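Side-chain contacts in alpha-L-rhamnosidase (Aspergillus terreus, PDB 6GSZ), which probably hydrolyses terminal non-reducing alpha-L-rhamnose residues in alpha-L-rhamnosides and carries bound calcium ions: residues 313-318 with 334-339; 328-333 with 410-415; 338-343 with 352-357; 375-380 with 387-392. All blocks are in the same frame, centred on the assembly; numbering follows the deposited sequence. Where two conformers were deposited one is given.

Contact 1. Residues 313-318 with 334-339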
# COMPACT_ATOMS: atom_id res chain seq x y z
N ALA A 313 -2.55 -10.43 -11.07
CA ALA A 313 -1.78 -11.19 -12.04
C ALA A 313 -1.81 -12.68 -11.69
O ALA A 313 -2.07 -13.05 -10.58
CB ALA A 313 -0.35 -10.69 -12.09
N GLU A 314 -1.47 -13.48 -12.69
CA GLU A 314 -1.09 -14.85 -12.56
C GLU A 314 0.43 -14.94 -12.42
O GLU A 314 1.16 -14.12 -13.04
CB GLU A 314 -1.51 -15.57 -13.84
CG GLU A 314 -1.32 -17.05 -13.75
CD GLU A 314 -1.76 -17.87 -14.95
OE1 GLU A 314 -2.51 -17.36 -15.80
OE2 GLU A 314 -1.34 -19.04 -15.02
N HIS A 315 0.92 -15.92 -11.68
CA HIS A 315 2.35 -16.24 -11.67
C HIS A 315 2.48 -17.74 -11.86
O HIS A 315 1.99 -18.54 -11.06
CB HIS A 315 3.03 -15.76 -10.40
CG HIS A 315 4.49 -15.61 -10.55
ND1 HIS A 315 5.06 -14.42 -10.94
CD2 HIS A 315 5.49 -16.50 -10.42
CE1 HIS A 315 6.37 -14.58 -11.03
NE2 HIS A 315 6.67 -15.85 -10.71
N LYS A 316 3.16 -18.12 -12.95
CA LYS A 316 3.21 -19.53 -13.35
C LYS A 316 4.14 -20.34 -12.44
O LYS A 316 5.12 -19.84 -11.89
CB LYS A 316 3.64 -19.63 -14.81
CG LYS A 316 2.55 -19.17 -15.77
CD LYS A 316 2.87 -19.36 -17.24
CE LYS A 316 1.88 -18.65 -18.14
NZ LYS A 316 2.26 -18.77 -19.57
N LEU A 317 3.80 -21.63 -12.34
CA LEU A 317 4.63 -22.60 -11.69
C LEU A 317 5.98 -22.65 -12.42
O LEU A 317 6.01 -22.71 -13.65
CB LEU A 317 3.88 -23.93 -11.76
CG LEU A 317 4.51 -25.14 -11.12
CD1 LEU A 317 4.54 -25.03 -9.61
CD2 LEU A 317 3.73 -26.37 -11.54
N ALA A 318 7.07 -22.63 -11.65
CA ALA A 318 8.42 -22.71 -12.20
C ALA A 318 8.99 -24.13 -12.15
O ALA A 318 9.77 -24.50 -12.99
CB ALA A 318 9.32 -21.75 -11.48
N GLN A 334 9.16 -17.08 -7.14
CA GLN A 334 8.94 -15.74 -6.60
C GLN A 334 8.19 -15.92 -5.29
O GLN A 334 7.24 -16.70 -5.27
CB GLN A 334 8.13 -14.89 -7.57
CG GLN A 334 7.71 -13.54 -7.00
CD GLN A 334 8.86 -12.60 -6.70
OE1 GLN A 334 9.74 -12.37 -7.56
NE2 GLN A 334 8.86 -12.04 -5.47
N ASN A 335 8.61 -15.19 -4.26
CA ASN A 335 7.88 -15.11 -3.01
C ASN A 335 6.76 -14.08 -3.23
O ASN A 335 7.04 -12.88 -3.33
CB ASN A 335 8.81 -14.71 -1.87
CG ASN A 335 8.19 -14.78 -0.50
OD1 ASN A 335 7.20 -15.51 -0.30
ND2 ASN A 335 8.77 -14.11 0.48
N LEU A 336 5.54 -14.57 -3.36
CA LEU A 336 4.39 -13.79 -3.75
C LEU A 336 3.32 -13.86 -2.67
O LEU A 336 3.40 -14.63 -1.72
CB LEU A 336 3.88 -14.21 -5.13
CG LEU A 336 3.58 -15.69 -5.34
CD1 LEU A 336 2.20 -15.98 -4.87
CD2 LEU A 336 3.70 -16.05 -6.81
N VAL A 337 2.30 -13.03 -2.87
CA VAL A 337 1.20 -12.90 -1.92
C VAL A 337 -0.11 -13.05 -2.68
O VAL A 337 -0.34 -12.38 -3.67
CB VAL A 337 1.25 -11.57 -1.15
CG1 VAL A 337 0.06 -11.43 -0.23
CG2 VAL A 337 2.53 -11.51 -0.34
N GLY A 338 -0.94 -14.00 -2.21
CA GLY A 338 -2.21 -14.34 -2.79
C GLY A 338 -2.55 -15.78 -2.46
O GLY A 338 -2.61 -16.13 -1.32
N TRP A 339 -2.78 -16.59 -3.50
CA TRP A 339 -3.27 -17.95 -3.27
C TRP A 339 -3.12 -18.75 -4.57
O TRP A 339 -2.67 -18.22 -5.58
CB TRP A 339 -4.70 -17.94 -2.78
CG TRP A 339 -5.68 -17.17 -3.60
CD1 TRP A 339 -6.17 -17.45 -4.84
CD2 TRP A 339 -6.29 -15.94 -3.20
NE1 TRP A 339 -7.07 -16.51 -5.24
CE2 TRP A 339 -7.16 -15.56 -4.25
CE3 TRP A 339 -6.19 -15.12 -2.08
CZ2 TRP A 339 -7.99 -14.46 -4.16
CZ3 TRP A 339 -7.01 -14.01 -2.00
CH2 TRP A 339 -7.89 -13.71 -3.02

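Contact 2. Residues 328-333 with 410-415. With CA (calcium ion), chain R.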
# COMPACT_ATOMS: atom_id res chain seq x y z
N THR A 328 5.93 -33.77 -2.27
CA THR A 328 5.80 -33.02 -3.52
C THR A 328 5.74 -31.53 -3.21
O THR A 328 4.90 -31.12 -2.42
CB THR A 328 4.54 -33.43 -4.28
OG1 THR A 328 4.67 -34.82 -4.60
CG2 THR A 328 4.32 -32.64 -5.54
N VAL A 329 6.63 -30.75 -3.85
CA VAL A 329 6.74 -29.31 -3.61
C VAL A 329 6.68 -28.54 -4.93
O VAL A 329 7.40 -28.82 -5.90
CB VAL A 329 8.01 -28.94 -2.82
CG1 VAL A 329 8.03 -27.47 -2.45
CG2 VAL A 329 8.17 -29.80 -1.57
N LEU A 330 5.79 -27.54 -4.95
CA LEU A 330 5.71 -26.54 -5.99
C LEU A 330 6.67 -25.39 -5.66
O LEU A 330 6.78 -24.97 -4.51
CB LEU A 330 4.29 -25.99 -6.05
CG LEU A 330 3.15 -26.99 -6.13
CD1 LEU A 330 1.84 -26.25 -6.30
CD2 LEU A 330 3.37 -27.98 -7.27
N ASP A 331 7.34 -24.90 -6.70
CA ASP A 331 8.17 -23.70 -6.65
C ASP A 331 7.62 -22.73 -7.69
O ASP A 331 7.65 -23.01 -8.90
CB ASP A 331 9.65 -24.08 -6.86
CG ASP A 331 10.60 -22.89 -6.90
OD1 ASP A 331 10.14 -21.77 -6.58
OD2 ASP A 331 11.82 -23.10 -7.18
N PHE A 332 7.16 -21.55 -7.22
CA PHE A 332 6.67 -20.50 -8.13
C PHE A 332 7.77 -19.51 -8.57
O PHE A 332 7.48 -18.61 -9.36
CB PHE A 332 5.48 -19.79 -7.48
CG PHE A 332 4.29 -20.70 -7.57
CD1 PHE A 332 3.56 -20.80 -8.74
CD2 PHE A 332 3.97 -21.52 -6.51
CE1 PHE A 332 2.50 -21.69 -8.82
CE2 PHE A 332 2.92 -22.43 -6.58
CZ PHE A 332 2.19 -22.49 -7.74
N GLY A 333 9.00 -19.66 -8.05
CA GLY A 333 10.14 -18.83 -8.49
C GLY A 333 10.17 -17.43 -7.91
O GLY A 333 11.13 -16.67 -8.14
N THR A 410 -5.08 -36.36 -12.41
CA THR A 410 -4.67 -35.10 -13.02
C THR A 410 -3.16 -34.91 -12.86
O THR A 410 -2.61 -34.99 -11.75
CB THR A 410 -5.41 -33.91 -12.40
OG1 THR A 410 -6.83 -34.07 -12.55
CG2 THR A 410 -5.00 -32.60 -13.03
N PRO A 411 -2.41 -34.62 -13.93
CA PRO A 411 -0.99 -34.27 -13.79
C PRO A 411 -0.82 -32.93 -13.06
O PRO A 411 -1.56 -32.01 -13.30
CB PRO A 411 -0.49 -34.19 -15.24
CG PRO A 411 -1.55 -34.91 -16.05
CD PRO A 411 -2.84 -34.61 -15.34
N LEU A 412 0.13 -32.87 -12.14
CA LEU A 412 0.40 -31.67 -11.39
C LEU A 412 1.43 -30.81 -12.13
O LEU A 412 2.63 -31.12 -12.12
CB LEU A 412 0.88 -32.09 -10.00
CG LEU A 412 1.20 -30.97 -9.04
CD1 LEU A 412 0.04 -30.00 -8.86
CD2 LEU A 412 1.61 -31.57 -7.73
N ASP A 413 0.96 -29.75 -12.79
CA ASP A 413 1.80 -28.95 -13.69
C ASP A 413 1.14 -27.60 -13.97
O ASP A 413 0.14 -27.21 -13.35
CB ASP A 413 2.13 -29.73 -14.97
CG ASP A 413 0.94 -29.99 -15.88
OD1 ASP A 413 -0.07 -29.26 -15.78
OD2 ASP A 413 1.03 -30.93 -16.70
N GLU A 414 1.71 -26.84 -14.91
CA GLU A 414 1.28 -25.48 -15.15
C GLU A 414 -0.17 -25.41 -15.67
O GLU A 414 -0.78 -24.36 -15.60
CB GLU A 414 2.27 -24.73 -16.05
CG GLU A 414 2.60 -25.41 -17.36
CD GLU A 414 3.83 -26.32 -17.36
OE1 GLU A 414 4.11 -26.99 -16.33
OE2 GLU A 414 4.51 -26.37 -18.39
N ASN A 415 -0.72 -26.52 -16.17
CA ASN A 415 -2.12 -26.56 -16.64
C ASN A 415 -3.11 -26.87 -15.50
O ASN A 415 -4.32 -26.70 -15.68
CB ASN A 415 -2.32 -27.59 -17.75
CG ASN A 415 -1.57 -27.22 -19.01
OD1 ASN A 415 -0.89 -28.05 -19.60
ND2 ASN A 415 -1.69 -25.97 -19.44
CA CA R . 6.01 -27.85 -17.41

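Contact 3. Residues 338-343 with 352-357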
# COMPACT_ATOMS: atom_id res chain seq x y z
N GLY A 338 -0.94 -14.00 -2.21
CA GLY A 338 -2.21 -14.34 -2.79
C GLY A 338 -2.55 -15.78 -2.46
O GLY A 338 -2.61 -16.13 -1.32
N TRP A 339 -2.78 -16.59 -3.50
CA TRP A 339 -3.27 -17.95 -3.27
C TRP A 339 -3.12 -18.75 -4.57
O TRP A 339 -2.67 -18.22 -5.58
CB TRP A 339 -4.70 -17.94 -2.78
CG TRP A 339 -5.68 -17.17 -3.60
CD1 TRP A 339 -6.17 -17.45 -4.84
CD2 TRP A 339 -6.29 -15.94 -3.20
NE1 TRP A 339 -7.07 -16.51 -5.24
CE2 TRP A 339 -7.16 -15.56 -4.25
CE3 TRP A 339 -6.19 -15.12 -2.08
CZ2 TRP A 339 -7.99 -14.46 -4.16
CZ3 TRP A 339 -7.01 -14.01 -2.00
CH2 TRP A 339 -7.89 -13.71 -3.02
N LEU A 340 -3.52 -20.02 -4.52
CA LEU A 340 -3.50 -20.87 -5.71
C LEU A 340 -4.85 -20.91 -6.42
O LEU A 340 -5.88 -20.70 -5.81
CB LEU A 340 -3.17 -22.32 -5.31
CG LEU A 340 -1.81 -22.51 -4.65
CD1 LEU A 340 -1.64 -23.96 -4.24
CD2 LEU A 340 -0.68 -22.05 -5.59
N ARG A 341 -4.80 -21.17 -7.71
CA ARG A 341 -5.95 -21.60 -8.52
C ARG A 341 -5.63 -22.99 -9.05
O ARG A 341 -4.55 -23.20 -9.62
CB ARG A 341 -6.19 -20.65 -9.70
CG ARG A 341 -7.37 -21.08 -10.59
CD ARG A 341 -7.55 -20.25 -11.84
NE ARG A 341 -6.53 -20.56 -12.84
CZ ARG A 341 -6.20 -19.79 -13.88
NH1 ARG A 341 -5.27 -20.19 -14.74
NH2 ARG A 341 -6.78 -18.61 -14.05
N ILE A 342 -6.55 -23.93 -8.83
CA ILE A 342 -6.34 -25.32 -9.25
C ILE A 342 -7.43 -25.69 -10.24
O ILE A 342 -8.54 -25.12 -10.19
CB ILE A 342 -6.30 -26.30 -8.05
CG1 ILE A 342 -7.66 -26.44 -7.34
CG2 ILE A 342 -5.16 -25.92 -7.12
CD1 ILE A 342 -7.65 -27.36 -6.14
N ARG A 343 -7.07 -26.60 -11.16
CA ARG A 343 -7.99 -27.20 -12.08
C ARG A 343 -7.69 -28.69 -12.07
O ARG A 343 -6.62 -29.11 -12.52
CB ARG A 343 -7.81 -26.59 -13.47
CG ARG A 343 -8.20 -25.12 -13.54
CD ARG A 343 -7.72 -24.32 -14.73
NE ARG A 343 -8.29 -22.97 -14.77
CZ ARG A 343 -8.13 -22.12 -15.78
NH1 ARG A 343 -7.26 -22.41 -16.73
NH2 ARG A 343 -8.84 -21.01 -15.85
N ILE A 352 -7.07 -32.84 -0.97
CA ILE A 352 -5.77 -32.29 -1.27
C ILE A 352 -5.42 -31.22 -0.23
O ILE A 352 -6.25 -30.36 0.06
CB ILE A 352 -5.76 -31.66 -2.68
CG1 ILE A 352 -6.55 -32.46 -3.71
CG2 ILE A 352 -4.33 -31.38 -3.11
CD1 ILE A 352 -6.59 -31.82 -5.09
N ARG A 353 -4.17 -31.25 0.25
CA ARG A 353 -3.68 -30.27 1.20
C ARG A 353 -2.54 -29.47 0.56
O ARG A 353 -1.67 -30.06 -0.13
CB ARG A 353 -3.17 -30.95 2.47
CG ARG A 353 -2.77 -29.99 3.58
CD ARG A 353 -2.22 -30.66 4.82
NE ARG A 353 -0.94 -31.29 4.54
CZ ARG A 353 -0.29 -32.08 5.38
NH1 ARG A 353 -0.78 -32.31 6.59
NH2 ARG A 353 0.87 -32.61 5.01
N PHE A 354 -2.58 -28.15 0.81
CA PHE A 354 -1.59 -27.20 0.28
C PHE A 354 -0.99 -26.41 1.44
O PHE A 354 -1.72 -25.68 2.10
CB PHE A 354 -2.27 -26.24 -0.70
CG PHE A 354 -3.00 -26.88 -1.85
CD1 PHE A 354 -2.35 -27.22 -3.01
CD2 PHE A 354 -4.35 -27.19 -1.76
CE1 PHE A 354 -3.02 -27.80 -4.06
CE2 PHE A 354 -5.02 -27.74 -2.83
CZ PHE A 354 -4.36 -28.07 -3.97
N VAL A 355 0.31 -26.65 1.71
CA VAL A 355 0.99 -25.97 2.80
C VAL A 355 1.96 -24.95 2.18
O VAL A 355 2.90 -25.35 1.47
CB VAL A 355 1.73 -26.97 3.71
CG1 VAL A 355 2.52 -26.27 4.80
CG2 VAL A 355 0.78 -27.98 4.34
N HIS A 356 1.70 -23.66 2.46
CA HIS A 356 2.41 -22.57 1.75
C HIS A 356 3.54 -22.00 2.62
O HIS A 356 3.30 -21.66 3.77
CB HIS A 356 1.41 -21.45 1.42
CG HIS A 356 0.20 -21.87 0.64
ND1 HIS A 356 -0.84 -22.58 1.21
CD2 HIS A 356 -0.16 -21.67 -0.66
CE1 HIS A 356 -1.79 -22.76 0.31
NE2 HIS A 356 -1.40 -22.25 -0.86
N THR A 357 4.76 -21.88 2.06
CA THR A 357 5.90 -21.32 2.81
C THR A 357 6.71 -20.37 1.92
O THR A 357 6.69 -20.45 0.71
CB THR A 357 6.80 -22.40 3.41
OG1 THR A 357 7.54 -23.03 2.37
CG2 THR A 357 6.02 -23.43 4.19
O HOH W 1 -3.87 -21.37 -2.02

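Contact 4. Residues 375-380 with 387-392. With CA (calcium ion), chain B.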
# COMPACT_ATOMS: atom_id res chain seq x y z
N ALA A 375 -1.39 -21.39 7.27
CA ALA A 375 -1.25 -21.12 5.81
C ALA A 375 -1.46 -22.40 5.00
O ALA A 375 -0.67 -22.70 4.10
CB ALA A 375 0.09 -20.45 5.49
N THR A 376 -2.51 -23.14 5.38
CA THR A 376 -2.81 -24.46 4.82
C THR A 376 -4.25 -24.50 4.32
O THR A 376 -5.17 -24.22 5.10
CB THR A 376 -2.54 -25.54 5.85
OG1 THR A 376 -1.15 -25.55 6.20
CG2 THR A 376 -2.92 -26.93 5.38
N ASP A 377 -4.40 -24.84 3.04
CA ASP A 377 -5.71 -25.01 2.46
C ASP A 377 -5.97 -26.49 2.20
O ASP A 377 -5.05 -27.23 1.86
CB ASP A 377 -5.85 -24.20 1.18
CG ASP A 377 -5.62 -22.71 1.38
OD1 ASP A 377 -5.92 -22.19 2.51
OD2 ASP A 377 -5.15 -22.09 0.41
N HIS A 378 -7.23 -26.89 2.37
CA HIS A 378 -7.67 -28.25 2.08
C HIS A 378 -8.81 -28.18 1.07
O HIS A 378 -9.77 -27.44 1.32
CB HIS A 378 -8.18 -28.96 3.33
CG HIS A 378 -7.13 -29.30 4.34
ND1 HIS A 378 -6.69 -28.40 5.27
CD2 HIS A 378 -6.48 -30.45 4.58
CE1 HIS A 378 -5.81 -28.99 6.07
NE2 HIS A 378 -5.66 -30.26 5.67
N PHE A 379 -8.73 -28.99 0.02
CA PHE A 379 -9.78 -29.04 -0.97
C PHE A 379 -10.22 -30.49 -1.11
O PHE A 379 -9.42 -31.33 -1.51
CB PHE A 379 -9.30 -28.50 -2.32
CG PHE A 379 -10.31 -28.55 -3.42
CD1 PHE A 379 -11.27 -27.56 -3.57
CD2 PHE A 379 -10.36 -29.65 -4.27
CE1 PHE A 379 -12.24 -27.63 -4.55
CE2 PHE A 379 -11.30 -29.71 -5.27
CZ PHE A 379 -12.25 -28.71 -5.40
N THR A 380 -11.49 -30.74 -0.79
CA THR A 380 -12.03 -32.10 -0.96
C THR A 380 -12.77 -32.17 -2.30
O THR A 380 -13.72 -31.38 -2.58
CB THR A 380 -12.91 -32.54 0.20
OG1 THR A 380 -12.13 -32.49 1.39
CG2 THR A 380 -13.50 -33.93 -0.02
N GLN A 387 -12.65 -29.82 -11.69
CA GLN A 387 -13.11 -28.76 -10.79
C GLN A 387 -12.09 -27.62 -10.81
O GLN A 387 -10.92 -27.87 -10.95
CB GLN A 387 -13.25 -29.33 -9.38
CG GLN A 387 -14.22 -30.51 -9.31
CD GLN A 387 -14.32 -31.05 -7.91
OE1 GLN A 387 -13.75 -32.11 -7.60
NE2 GLN A 387 -15.02 -30.32 -7.04
N GLU A 388 -12.56 -26.37 -10.69
CA GLU A 388 -11.70 -25.23 -10.53
C GLU A 388 -11.97 -24.58 -9.18
O GLU A 388 -13.14 -24.43 -8.78
CB GLU A 388 -11.92 -24.24 -11.66
CG GLU A 388 -11.52 -24.79 -13.00
CD GLU A 388 -11.55 -23.78 -14.12
OE1 GLU A 388 -12.27 -22.78 -13.99
OE2 GLU A 388 -10.84 -23.99 -15.10
N TRP A 389 -10.90 -24.21 -8.48
CA TRP A 389 -11.04 -23.63 -7.14
C TRP A 389 -9.94 -22.62 -6.90
O TRP A 389 -8.78 -22.81 -7.25
CB TRP A 389 -11.03 -24.74 -6.09
CG TRP A 389 -10.97 -24.30 -4.66
CD1 TRP A 389 -12.03 -23.97 -3.86
CD2 TRP A 389 -9.80 -24.12 -3.85
NE1 TRP A 389 -11.60 -23.63 -2.60
CE2 TRP A 389 -10.23 -23.70 -2.58
CE3 TRP A 389 -8.42 -24.22 -4.10
CZ2 TRP A 389 -9.33 -23.45 -1.55
CZ3 TRP A 389 -7.53 -23.97 -3.08
CH2 TRP A 389 -7.99 -23.59 -1.82
N GLU A 390 -10.36 -21.59 -6.15
CA GLU A 390 -9.49 -20.67 -5.45
C GLU A 390 -10.14 -20.44 -4.09
O GLU A 390 -11.39 -20.45 -4.00
CB GLU A 390 -9.38 -19.29 -6.13
CG GLU A 390 -8.66 -19.31 -7.46
CD GLU A 390 -8.62 -17.98 -8.22
OE1 GLU A 390 -8.66 -16.88 -7.59
OE2 GLU A 390 -8.50 -18.07 -9.45
N PRO A 391 -9.36 -20.21 -3.03
CA PRO A 391 -9.96 -19.87 -1.74
C PRO A 391 -10.64 -18.50 -1.82
O PRO A 391 -10.30 -17.67 -2.71
CB PRO A 391 -8.80 -19.88 -0.76
CG PRO A 391 -7.59 -19.56 -1.64
CD PRO A 391 -7.89 -20.17 -3.00
N SER A 392 -11.50 -18.23 -0.85
CA SER A 392 -12.33 -17.03 -0.85
C SER A 392 -11.94 -16.00 0.20
O SER A 392 -11.95 -14.79 -0.10
CB SER A 392 -13.79 -17.40 -0.64
OG SER A 392 -14.31 -18.10 -1.75
CA CA B . -14.26 -17.11 -3.98
O HOH W 2 -12.97 -18.35 -5.30
O HOH W 3 -15.73 -18.39 -4.45

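Contact 1. Residues 313-318 with 334-339
His315 lies against Gln334 and Leu336, and its side chain can be followed outward atom by atom. CB meets the branch tip of Leu336, with His315 CB 3.7 Å from Leu336 CD2. The next atom, CG, remains beside the same methyl, His315 CG to Leu336 CD2 being 3.8 Å, and ring atom CD2 grazes it a little farther off. With CG anti to the backbone N (chi1 -159°), the ring then carries its far end to the first carbon of the neighbouring side chain: His315 CE1 is 3.9 Å and His315 NE2 3.6 Å from Gln334 CB. The imidazole and the Gln334 amide are nearly perpendicular, 79° between planes, and the two side chains cross at about a right angle.

The setting is a concanavalin-like beta sandwich. Strand 309-315 forms an outer strand of a four-stranded antiparallel sheet, while the chain turns corners at Gln334 and Gly338 and between them makes the short strand 335-337, which pairs with 396-398. Trp448 of helix 437-453 packs on both Gln334 and Leu336, which ties this corner to the helical six-hairpin domain.

Gln334 suits this junction because it is aliphatic near the backbone and polar at the end. The bend at chi2 (65°) takes the amide away from His315, leaving CB as the part the ring meets. Gln334 NE2 donates to Asn335 O at 2.9 Å, a nearly straight bond reaching that oxygen from above the carbonyl plane, and NE2 is also bonded to the backbone oxygen of Thr736.

Contact 2. Residues 328-333 with 410-415
Leu412 overlaps Thr328 and Leu330 chiefly through its CD2 methyl. Its CG stands anti to the backbone N (chi1 -179°), which extends the branch from the loop toward strand 328-332. There Leu412 CD2 and Thr328 CG2 approach tip to tip at 3.6 Å. Threonine fits this partly exposed place: it turns its methyl to the leucine, while its hydroxyl stands anti to the carbonyl carbon, beside its own backbone N. Farther in, Leu330 CD2 comes obliquely to within 4.0 Å of Leu412 CD2. This is branched aliphatic packing at the margin of the hydrophobic interior, where Val417 touches both leucines and Trp406 also lies against Leu412.

Beyond the leucine the loop becomes polar. Asp413 OD1 accepts from Asn415 N at 2.8 Å, forming an Asx turn that shapes the backbone around Glu414. Both carboxylate oxygens of Glu414 grip a calcium ion, OE1 and OE2 each 2.3 Å from the metal, a bidentate mode well suited to a large, hard cation. Segment 410-415 connects strand 400-404 of one sheet to strand 417-424 of the other, so the leucine packs where the chain crosses between the two layers of a concanavalin-like beta sandwich.

Contact 3. Residues 338-343 with 352-357
Strands 339-343 and 352-357 run roughly antiparallel, 147° between their directions, with axes 9.7 Å apart at the closest; this is the spacing of two facing sheets joined by side chains. Leu340 carries the middle of the contact. One methyl serves two rings: Leu340 CD1 is 3.6 Å from Phe354 CD1 and 3.8 Å from His356 NE2, arriving obliquely at both. Its CG, anti to the carbonyl carbon (chi1 -61°), directs the branch toward strand 352-357. Two residues on, Ile342 comes from the opposite direction and meets the far end of the phenyl ring obliquely, with Ile342 CG2 3.9 Å from Phe354 CZ and Ile342 CD1 4.0 Å from the same atom. A beta-branched residue is apt here, as the CG2 methyl and the CG1-CD1 arm both come to rest near CZ while the backbone stays extended.

The strands follow each other in the chain but lie in different sheets of the concanavalin-like sandwich, making a beta-arch. Val401 of strand 400-404 also packs on Phe354 and His356.

One water bridges the layers: it accepts from Leu340 N at 2.9 Å and is hydrogen-bonded to His356 NE2, also at 2.9 Å. His356 ND1 bonds to the backbone oxygen of Ala375, and its ring stacks on His396. Both imidazole nitrogens therefore have partners in this buried layer, which fixes the ring's rotation and lets a polar residue sit among leucine, isoleucine and phenylalanine without leaving a nitrogen unsatisfied.

Contact 4. Residues 375-380 with 387-392
The indole of Trp389 has a neighbour over each face: Phe379 CD1 lies over one, off-centre, and Pro391 N lies 3.5 Å above the opposite face, also toward the rim. Phe379 CD1 is 3.5 Å from Trp389 CG, and Phe379 CE1 comes as near to Trp389 CB. The ring planes make an angle of 47° and the phenyl centroid is 4.8 Å from that of the five-membered indole ring, an oblique packing. Because CG is anti to the backbone N in both residues (chi1 178° for Phe379), each ring extends out from its strand, and the two slide past each other in opposite directions. At the indole edge, near its plane, Asp377 CB touches Trp389 CH2 at 3.7 Å.

Phe379 also leans on an amide at its far end, Phe379 CZ being 3.6 Å from Gln387 NE2. The long glutamine is extended beyond CG, and its NE2 is hydrogen-bonded to the hydroxyl of Ser271. The two strands belong to opposite sheets of the sandwich, 376-380 and 387-389, linked by a short beta-arch; Ile342 packs on both Phe379 and Trp389.

Just past Pro391 the chain reaches a calcium ion. Ser392 OG binds it at 2.4 Å, with Glu158 and two waters as further ligands, and one of these waters donates to Glu390 O at 2.9 Å. The buried Asp377 carboxylate is likewise provided for: OD2 bonds to His396 NE2 and OD1 to the backbone N of Glu267. Such bonds probably offset the cost of burying its charge, while its CB rests at the indole edge.

How the contacts relate
All four contacts belong to the concanavalin-like sandwich, and their chemistry varies with their place in it. Contacts 3 and 4 fill the interior between the layers and share both sheets: strands 351-361 and 376-380 are neighbours in one, 339-344 and 387-389 in the other. Contact 3 is chiefly aliphatic on aromatic with a bridging water, contact 4 an aromatic pair flanked by bonded polar groups. Contact 1, though buried, marks a corner toward the helical domain and continues into contact 3 through Gly338 and Trp339. Contact 2, a small aliphatic patch, lies at the margin; its strand reaches contact 3 through Phe332, which touches Leu340 inside. Calcium is bound at contacts 2 and 4, through a carboxylate and a hydroxyl respectively.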